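Local atomic coordinates of galactose mutarotase related enzyme (Lactobacillus acidophilus, PDB entry 3DCD), a protein that belongs to the aldose 1-epimerase family and probably binds carbohydrate and acts as a sugar isomerase, although its precise function is not established. Residues 238-243 and 249-254; 33-38 and 245-250. All blocks are in the same frame, centred on the assembly; numbering follows the deposited sequence.

Interactions 1 and 2 meet at Y249 and V250, where strand 249-256 begins, and their centres lie about 10 Å apart. Along the chain the loop 33-38, between strands 20-26 and 48-49, comes first; some 200 residues later follow 238-243, the turn with 245-248, and the strand itself. Interaction 1 closes the hairpin of strands 236-240 and 249-256 within a curled antiparallel sheet, about 9 Å from the centre of the chain. Interaction 2, about 14 Å from that centre, brings the early loop against the turn end of the same hairpin. Y249 therefore links a local hairpin to a distant part of the sequence, all within one aldose 1-epimerase fold.

Interaction 1 (238-243 and 249-254); sequences GIWSQY and YVCIEP
G238, I239 and W240 pair with E253, I252 and C251 in a buried antiparallel beta hairpin, formed by neighbouring strands 236-240 and 249-256 of a curled sheet. The short strand axes run at 166° to each other. G238 with E253 and W240 with C251 are hydrogen-bonded pairs, each closed by two backbone bonds; C251 N reaches W240 O at 2.7 Å in a nearly straight bond (N-H...O 172°). I239 and I252 form the non-hydrogen-bonded pair between them, where I239 CA lies 3.3 Å from C251 O in a CA-H...O contact.

The two isoleucines share one face, suited to it by their branched aliphatic chains. I239 CG2 meets V250 CG2 at 3.8 Å, and I239 CD1 lies alongside I252 CG2. I252 continues onto V216, L218 and V229 of the larger sheet, extending this apolar layer.

The face bearing W240, C251 and E253 is more mixed. With CG anti to the backbone N (chi1 172°), W240 sends its indole past C251, whose SG meets the ring edge 3.7 Å from CE3 in a sulfur-aromatic contact. E253 OE2 lies 3.3 Å from W240 CB, its carboxylate nearly perpendicular to the indole. A CB on G238 would sit close to E253 OE1, so the absence of a side chain lets the carboxylate lie there.

Beyond the paired strands, S241 OG donates to Y249 O at 2.8 Å and also sits over one face of the tyrosine ring. The Y249 hydroxyl comes 3.3 Å from W240 CZ3 and takes a weak bond from Q242 N.

The chemistry thus separates a greasy face, turned to the larger sheet, from one where the E253 carboxylate, with OE1 weakly bonded to W255 NE1, lies among W240 and H143.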
loop_
_atom_site.group_PDB
_atom_site.type_symbol
_atom_site.label_atom_id
_atom_site.label_comp_id
_atom_site.label_asym_id
_atom_site.label_seq_id
_atom_site.Cartn_x
_atom_site.Cartn_y
_atom_site.Cartn_z
ATOM N N GLY A 238 -2.779 6.237 -3.016
ATOM C CA GLY A 238 -1.621 6.919 -3.596
ATOM C C GLY A 238 -1.088 6.145 -4.785
ATOM O O GLY A 238 -1.034 4.911 -4.756
ATOM N N ILE A 239 -0.707 6.870 -5.833
ATOM C CA ILE A 239 -0.037 6.287 -7.000
ATOM C C ILE A 239 1.363 6.896 -7.040
ATOM O O ILE A 239 1.498 8.127 -7.012
ATOM C CB ILE A 239 -0.759 6.613 -8.364
ATOM C CG1 ILE A 239 -2.302 6.537 -8.274
ATOM C CG2 ILE A 239 -0.195 5.722 -9.506
ATOM C CD1 ILE A 239 -2.886 5.169 -7.918
ATOM N N TRP A 240 2.400 6.056 -7.137
ATOM C CA TRP A 240 3.763 6.554 -7.023
ATOM C C TRP A 240 4.755 5.670 -7.779
ATOM O O TRP A 240 4.601 4.453 -7.834
ATOM C CB TRP A 240 4.163 6.623 -5.529
ATOM C CG TRP A 240 5.634 6.934 -5.237
ATOM C CD1 TRP A 240 6.228 8.173 -5.171
ATOM C CD2 TRP A 240 6.670 5.981 -4.982
ATOM N NE1 TRP A 240 7.578 8.040 -4.875
ATOM C CE2 TRP A 240 7.871 6.707 -4.753
ATOM C CE3 TRP A 240 6.701 4.580 -4.913
ATOM C CZ2 TRP A 240 9.085 6.076 -4.483
ATOM C CZ3 TRP A 240 7.920 3.952 -4.635
ATOM C CH2 TRP A 240 9.090 4.704 -4.420
ATOM N N SER A 241 5.777 6.295 -8.342
ATOM C CA SER A 241 6.983 5.560 -8.731
ATOM C C SER A 241 8.190 6.463 -8.432
ATOM O O SER A 241 8.012 7.666 -8.181
ATOM C CB SER A 241 6.909 5.151 -10.199
ATOM O OG SER A 241 7.944 4.225 -10.525
ATOM N N GLN A 242 9.397 5.896 -8.450
ATOM C CA GLN A 242 10.598 6.635 -8.010
ATOM C C GLN A 242 10.919 7.770 -8.970
ATOM O O GLN A 242 10.627 7.690 -10.170
ATOM C CB GLN A 242 11.806 5.687 -7.854
ATOM C CG GLN A 242 13.026 6.282 -7.116
ATOM C CD GLN A 242 12.662 6.818 -5.747
ATOM O OE1 GLN A 242 12.175 7.931 -5.620
ATOM N NE2 GLN A 242 12.871 6.013 -4.724
ATOM N N TYR A 243 11.487 8.842 -8.414
ATOM C CA TYR A 243 11.920 10.019 -9.160
ATOM C C TYR A 243 12.981 10.723 -8.286
ATOM O O TYR A 243 12.818 10.781 -7.069
ATOM C CB TYR A 243 10.735 10.975 -9.397
ATOM C CG TYR A 243 11.073 12.124 -10.309
ATOM C CD1 TYR A 243 11.650 13.301 -9.807
ATOM C CD2 TYR A 243 10.831 12.035 -11.689
ATOM C CE1 TYR A 243 11.980 14.350 -10.640
ATOM C CE2 TYR A 243 11.151 13.097 -12.541
ATOM C CZ TYR A 243 11.730 14.245 -12.006
ATOM O OH TYR A 243 12.053 15.297 -12.838
ATOM N N TYR A 249 8.075 0.366 -13.073
ATOM C CA TYR A 249 7.104 -0.144 -12.105
ATOM C C TYR A 249 6.275 1.029 -11.624
ATOM O O TYR A 249 6.624 2.194 -11.845
ATOM C CB TYR A 249 7.795 -0.815 -10.896
ATOM C CG TYR A 249 8.318 0.206 -9.894
ATOM C CD1 TYR A 249 9.552 0.833 -10.091
ATOM C CD2 TYR A 249 7.577 0.556 -8.764
ATOM C CE1 TYR A 249 10.037 1.766 -9.178
ATOM C CE2 TYR A 249 8.050 1.514 -7.843
ATOM C CZ TYR A 249 9.273 2.116 -8.069
ATOM O OH TYR A 249 9.756 3.059 -7.176
ATOM N N VAL A 250 5.190 0.713 -10.924
ATOM C CA VAL A 250 4.355 1.735 -10.305
ATOM C C VAL A 250 3.752 1.112 -9.059
ATOM O O VAL A 250 3.464 -0.097 -9.054
ATOM C CB VAL A 250 3.269 2.261 -11.295
ATOM C CG1 VAL A 250 2.188 1.195 -11.589
ATOM C CG2 VAL A 250 2.636 3.586 -10.765
ATOM N N CYS A 251 3.564 1.916 -8.010
ATOM C CA CYS A 251 2.848 1.443 -6.825
ATOM C C CYS A 251 1.439 2.026 -6.807
ATOM O O CYS A 251 1.226 3.200 -7.162
ATOM C CB CYS A 251 3.559 1.879 -5.530
ATOM S SG CYS A 251 5.234 1.234 -5.296
ATOM N N ILE A 252 0.487 1.200 -6.383
ATOM C CA ILE A 252 -0.914 1.616 -6.156
ATOM C C ILE A 252 -1.151 1.309 -4.692
ATOM O O ILE A 252 -1.113 0.147 -4.282
ATOM C CB ILE A 252 -1.891 0.842 -7.071
ATOM C CG1 ILE A 252 -1.544 1.115 -8.544
ATOM C CG2 ILE A 252 -3.361 1.215 -6.745
ATOM C CD1 ILE A 252 -2.323 0.273 -9.556
ATOM N N GLU A 253 -1.331 2.360 -3.893
ATOM C CA GLU A 253 -1.266 2.257 -2.435
ATOM C C GLU A 253 -2.607 2.618 -1.747
ATOM O O GLU A 253 -2.880 3.798 -1.523
ATOM C CB GLU A 253 -0.177 3.193 -1.895
ATOM C CG GLU A 253 1.154 3.210 -2.681
ATOM C CD GLU A 253 2.093 4.326 -2.209
ATOM O OE1 GLU A 253 2.038 4.724 -1.016
ATOM O OE2 GLU A 253 2.919 4.782 -3.026
ATOM N N PRO A 254 -3.420 1.611 -1.383
ATOM C CA PRO A 254 -4.662 1.926 -0.644
ATOM C C PRO A 254 -4.316 2.302 0.793
ATOM O O PRO A 254 -3.557 1.596 1.453
ATOM C CB PRO A 254 -5.457 0.598 -0.702
ATOM C CG PRO A 254 -4.744 -0.252 -1.766
ATOM C CD PRO A 254 -3.291 0.169 -1.617
#

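Interaction 2 (33-38 and 245-250); sequences FMWQAN and KTDNYV
W35 stacks face to face on Y249, and this ring pair is the tight part of the contact. The five-membered ring of W35 and the Y249 ring have centroids 4.2 Å apart and planes inclined by 25°, while W35 CE3 of the benzo part approaches Y249 CD1 to 3.6 Å. The tyrosine gets there because its CG stands between the backbone N and the carbonyl carbon (chi1 79°), turning the ring back over the indole. The backbone N of A37 lies over the opposite indole face, and NE1 is bonded to W42 O, so the indole is met on both faces and its N-H is satisfied. An alanine in place of W35 would probably strip Y249 of its stacking partner, open a gap between loop and hairpin, and leave W42 O without this donor.

Toward the solvent the contact is looser and polar. D247 OD2 lies in the indole plane at its edge, 3.5 Å from W35 CH2, where a carboxylate can meet weakly positive ring hydrogens. N38 does not bond D247 directly; a water accepts from N38 ND2 at 2.7 Å and donates to D247 OD2. Short polar side chains suit such a bridge.

Backbone bonds from W35 to G145 and from V250 to F146 tie both segments to strand 136-147, which thus braces loop and hairpin alike.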
loop_
_atom_site.group_PDB
_atom_site.type_symbol
_atom_site.label_atom_id
_atom_site.label_comp_id
_atom_site.label_asym_id
_atom_site.label_seq_id
_atom_site.Cartn_x
_atom_site.Cartn_y
_atom_site.Cartn_z
ATOM N N PHE A 33 4.757 -10.387 -11.300
ATOM C CA PHE A 33 3.982 -9.149 -11.217
ATOM C C PHE A 33 4.577 -8.101 -10.293
ATOM O O PHE A 33 4.334 -6.914 -10.487
ATOM C CB PHE A 33 2.518 -9.443 -10.861
ATOM C CG PHE A 33 1.789 -10.148 -11.961
ATOM C CD1 PHE A 33 1.210 -9.419 -12.994
ATOM C CD2 PHE A 33 1.718 -11.539 -11.993
ATOM C CE1 PHE A 33 0.539 -10.070 -14.052
ATOM C CE2 PHE A 33 1.056 -12.196 -13.034
ATOM C CZ PHE A 33 0.472 -11.456 -14.068
HETATM N N MSE A 34 5.354 -8.536 -9.309
HETATM C CA MSE A 34 5.878 -7.630 -8.292
HETATM C C MSE A 34 7.255 -7.089 -8.638
HETATM O O MSE A 34 8.151 -7.843 -9.046
HETATM C CB MSE A 34 5.974 -8.328 -6.933
HETATM C CG MSE A 34 4.701 -8.999 -6.492
HETATM SE SE MSE A 34 3.110 -7.813 -6.462
HETATM C CE MSE A 34 3.759 -6.436 -5.278
ATOM N N TRP A 35 7.402 -5.780 -8.453
ATOM C CA TRP A 35 8.695 -5.093 -8.471
ATOM C C TRP A 35 9.706 -5.824 -7.581
ATOM O O TRP A 35 9.387 -6.195 -6.445
ATOM C CB TRP A 35 8.500 -3.651 -8.012
ATOM C CG TRP A 35 9.767 -2.870 -7.710
ATOM C CD1 TRP A 35 10.198 -2.453 -6.479
ATOM C CD2 TRP A 35 10.732 -2.396 -8.649
ATOM N NE1 TRP A 35 11.370 -1.742 -6.596
ATOM C CE2 TRP A 35 11.719 -1.692 -7.918
ATOM C CE3 TRP A 35 10.857 -2.484 -10.036
ATOM C CZ2 TRP A 35 12.822 -1.100 -8.531
ATOM C CZ3 TRP A 35 11.969 -1.896 -10.642
ATOM C CH2 TRP A 35 12.924 -1.212 -9.888
ATOM N N GLN A 36 10.916 -6.042 -8.107
ATOM C CA GLN A 36 11.894 -6.908 -7.434
ATOM C C GLN A 36 12.916 -6.158 -6.588
ATOM O O GLN A 36 13.989 -6.688 -6.277
ATOM C CB GLN A 36 12.558 -7.859 -8.438
ATOM C CG GLN A 36 11.577 -8.930 -8.916
ATOM C CD GLN A 36 11.019 -9.724 -7.736
ATOM O OE1 GLN A 36 11.781 -10.340 -6.985
ATOM N NE2 GLN A 36 9.691 -9.693 -7.556
ATOM N N ALA A 37 12.564 -4.922 -6.213
ATOM C CA ALA A 37 13.273 -4.192 -5.167
ATOM C C ALA A 37 14.731 -3.849 -5.532
ATOM O O ALA A 37 15.616 -3.919 -4.682
ATOM C CB ALA A 37 13.225 -4.978 -3.859
ATOM N N ASN A 38 14.968 -3.462 -6.785
ATOM C CA ASN A 38 16.300 -3.018 -7.218
ATOM C C ASN A 38 16.781 -1.876 -6.299
ATOM O O ASN A 38 16.202 -0.793 -6.328
ATOM C CB ASN A 38 16.188 -2.549 -8.672
ATOM C CG ASN A 38 17.514 -2.150 -9.279
ATOM O OD1 ASN A 38 18.524 -2.034 -8.591
ATOM N ND2 ASN A 38 17.504 -1.924 -10.589
ATOM N N LYS A 245 15.464 9.100 -10.137
ATOM C CA LYS A 245 15.916 7.812 -10.681
ATOM C C LYS A 245 14.702 6.934 -10.953
ATOM O O LYS A 245 14.014 6.546 -10.026
ATOM C CB LYS A 245 16.868 7.104 -9.721
ATOM C CG LYS A 245 18.213 7.777 -9.568
ATOM C CD LYS A 245 19.026 7.044 -8.512
ATOM C CE LYS A 245 20.508 7.326 -8.674
ATOM N NZ LYS A 245 21.299 6.775 -7.537
ATOM N N THR A 246 14.421 6.640 -12.216
ATOM C CA THR A 246 13.166 5.971 -12.565
ATOM C C THR A 246 13.378 4.526 -13.001
ATOM O O THR A 246 14.468 4.146 -13.419
ATOM C CB THR A 246 12.438 6.736 -13.685
ATOM O OG1 THR A 246 13.228 6.693 -14.891
ATOM C CG2 THR A 246 12.201 8.193 -13.270
ATOM N N ASP A 247 12.322 3.725 -12.904
ATOM C CA ASP A 247 12.340 2.389 -13.481
ATOM C C ASP A 247 10.904 1.960 -13.805
ATOM O O ASP A 247 9.933 2.690 -13.532
ATOM C CB ASP A 247 13.020 1.385 -12.532
ATOM C CG ASP A 247 13.703 0.237 -13.273
ATOM O OD1 ASP A 247 13.272 -0.137 -14.392
ATOM O OD2 ASP A 247 14.696 -0.271 -12.732
ATOM N N ASN A 248 10.774 0.769 -14.377
ATOM C CA ASN A 248 9.523 0.349 -14.993
ATOM C C ASN A 248 8.621 -0.403 -14.013
ATOM O O ASN A 248 8.432 -1.629 -14.097
ATOM C CB ASN A 248 9.811 -0.442 -16.271
ATOM C CG ASN A 248 10.578 0.384 -17.293
ATOM O OD1 ASN A 248 10.213 1.522 -17.579
ATOM N ND2 ASN A 248 11.667 -0.172 -17.813
ATOM N N TYR A 249 8.075 0.366 -13.073
ATOM C CA TYR A 249 7.104 -0.144 -12.105
ATOM C C TYR A 249 6.275 1.029 -11.624
ATOM O O TYR A 249 6.624 2.194 -11.845
ATOM C CB TYR A 249 7.795 -0.815 -10.896
ATOM C CG TYR A 249 8.318 0.206 -9.894
ATOM C CD1 TYR A 249 9.552 0.833 -10.091
ATOM C CD2 TYR A 249 7.577 0.556 -8.764
ATOM C CE1 TYR A 249 10.037 1.766 -9.178
ATOM C CE2 TYR A 249 8.050 1.514 -7.843
ATOM C CZ TYR A 249 9.273 2.116 -8.069
ATOM O OH TYR A 249 9.756 3.059 -7.176
ATOM N N VAL A 250 5.190 0.713 -10.924
ATOM C CA VAL A 250 4.355 1.735 -10.305
ATOM C C VAL A 250 3.752 1.112 -9.059
ATOM O O VAL A 250 3.464 -0.097 -9.054
ATOM C CB VAL A 250 3.269 2.261 -11.295
ATOM C CG1 VAL A 250 2.188 1.195 -11.589
ATOM C CG2 VAL A 250 2.636 3.586 -10.765
HETATM O O HOH W 1 15.466 -2.639 -12.233
#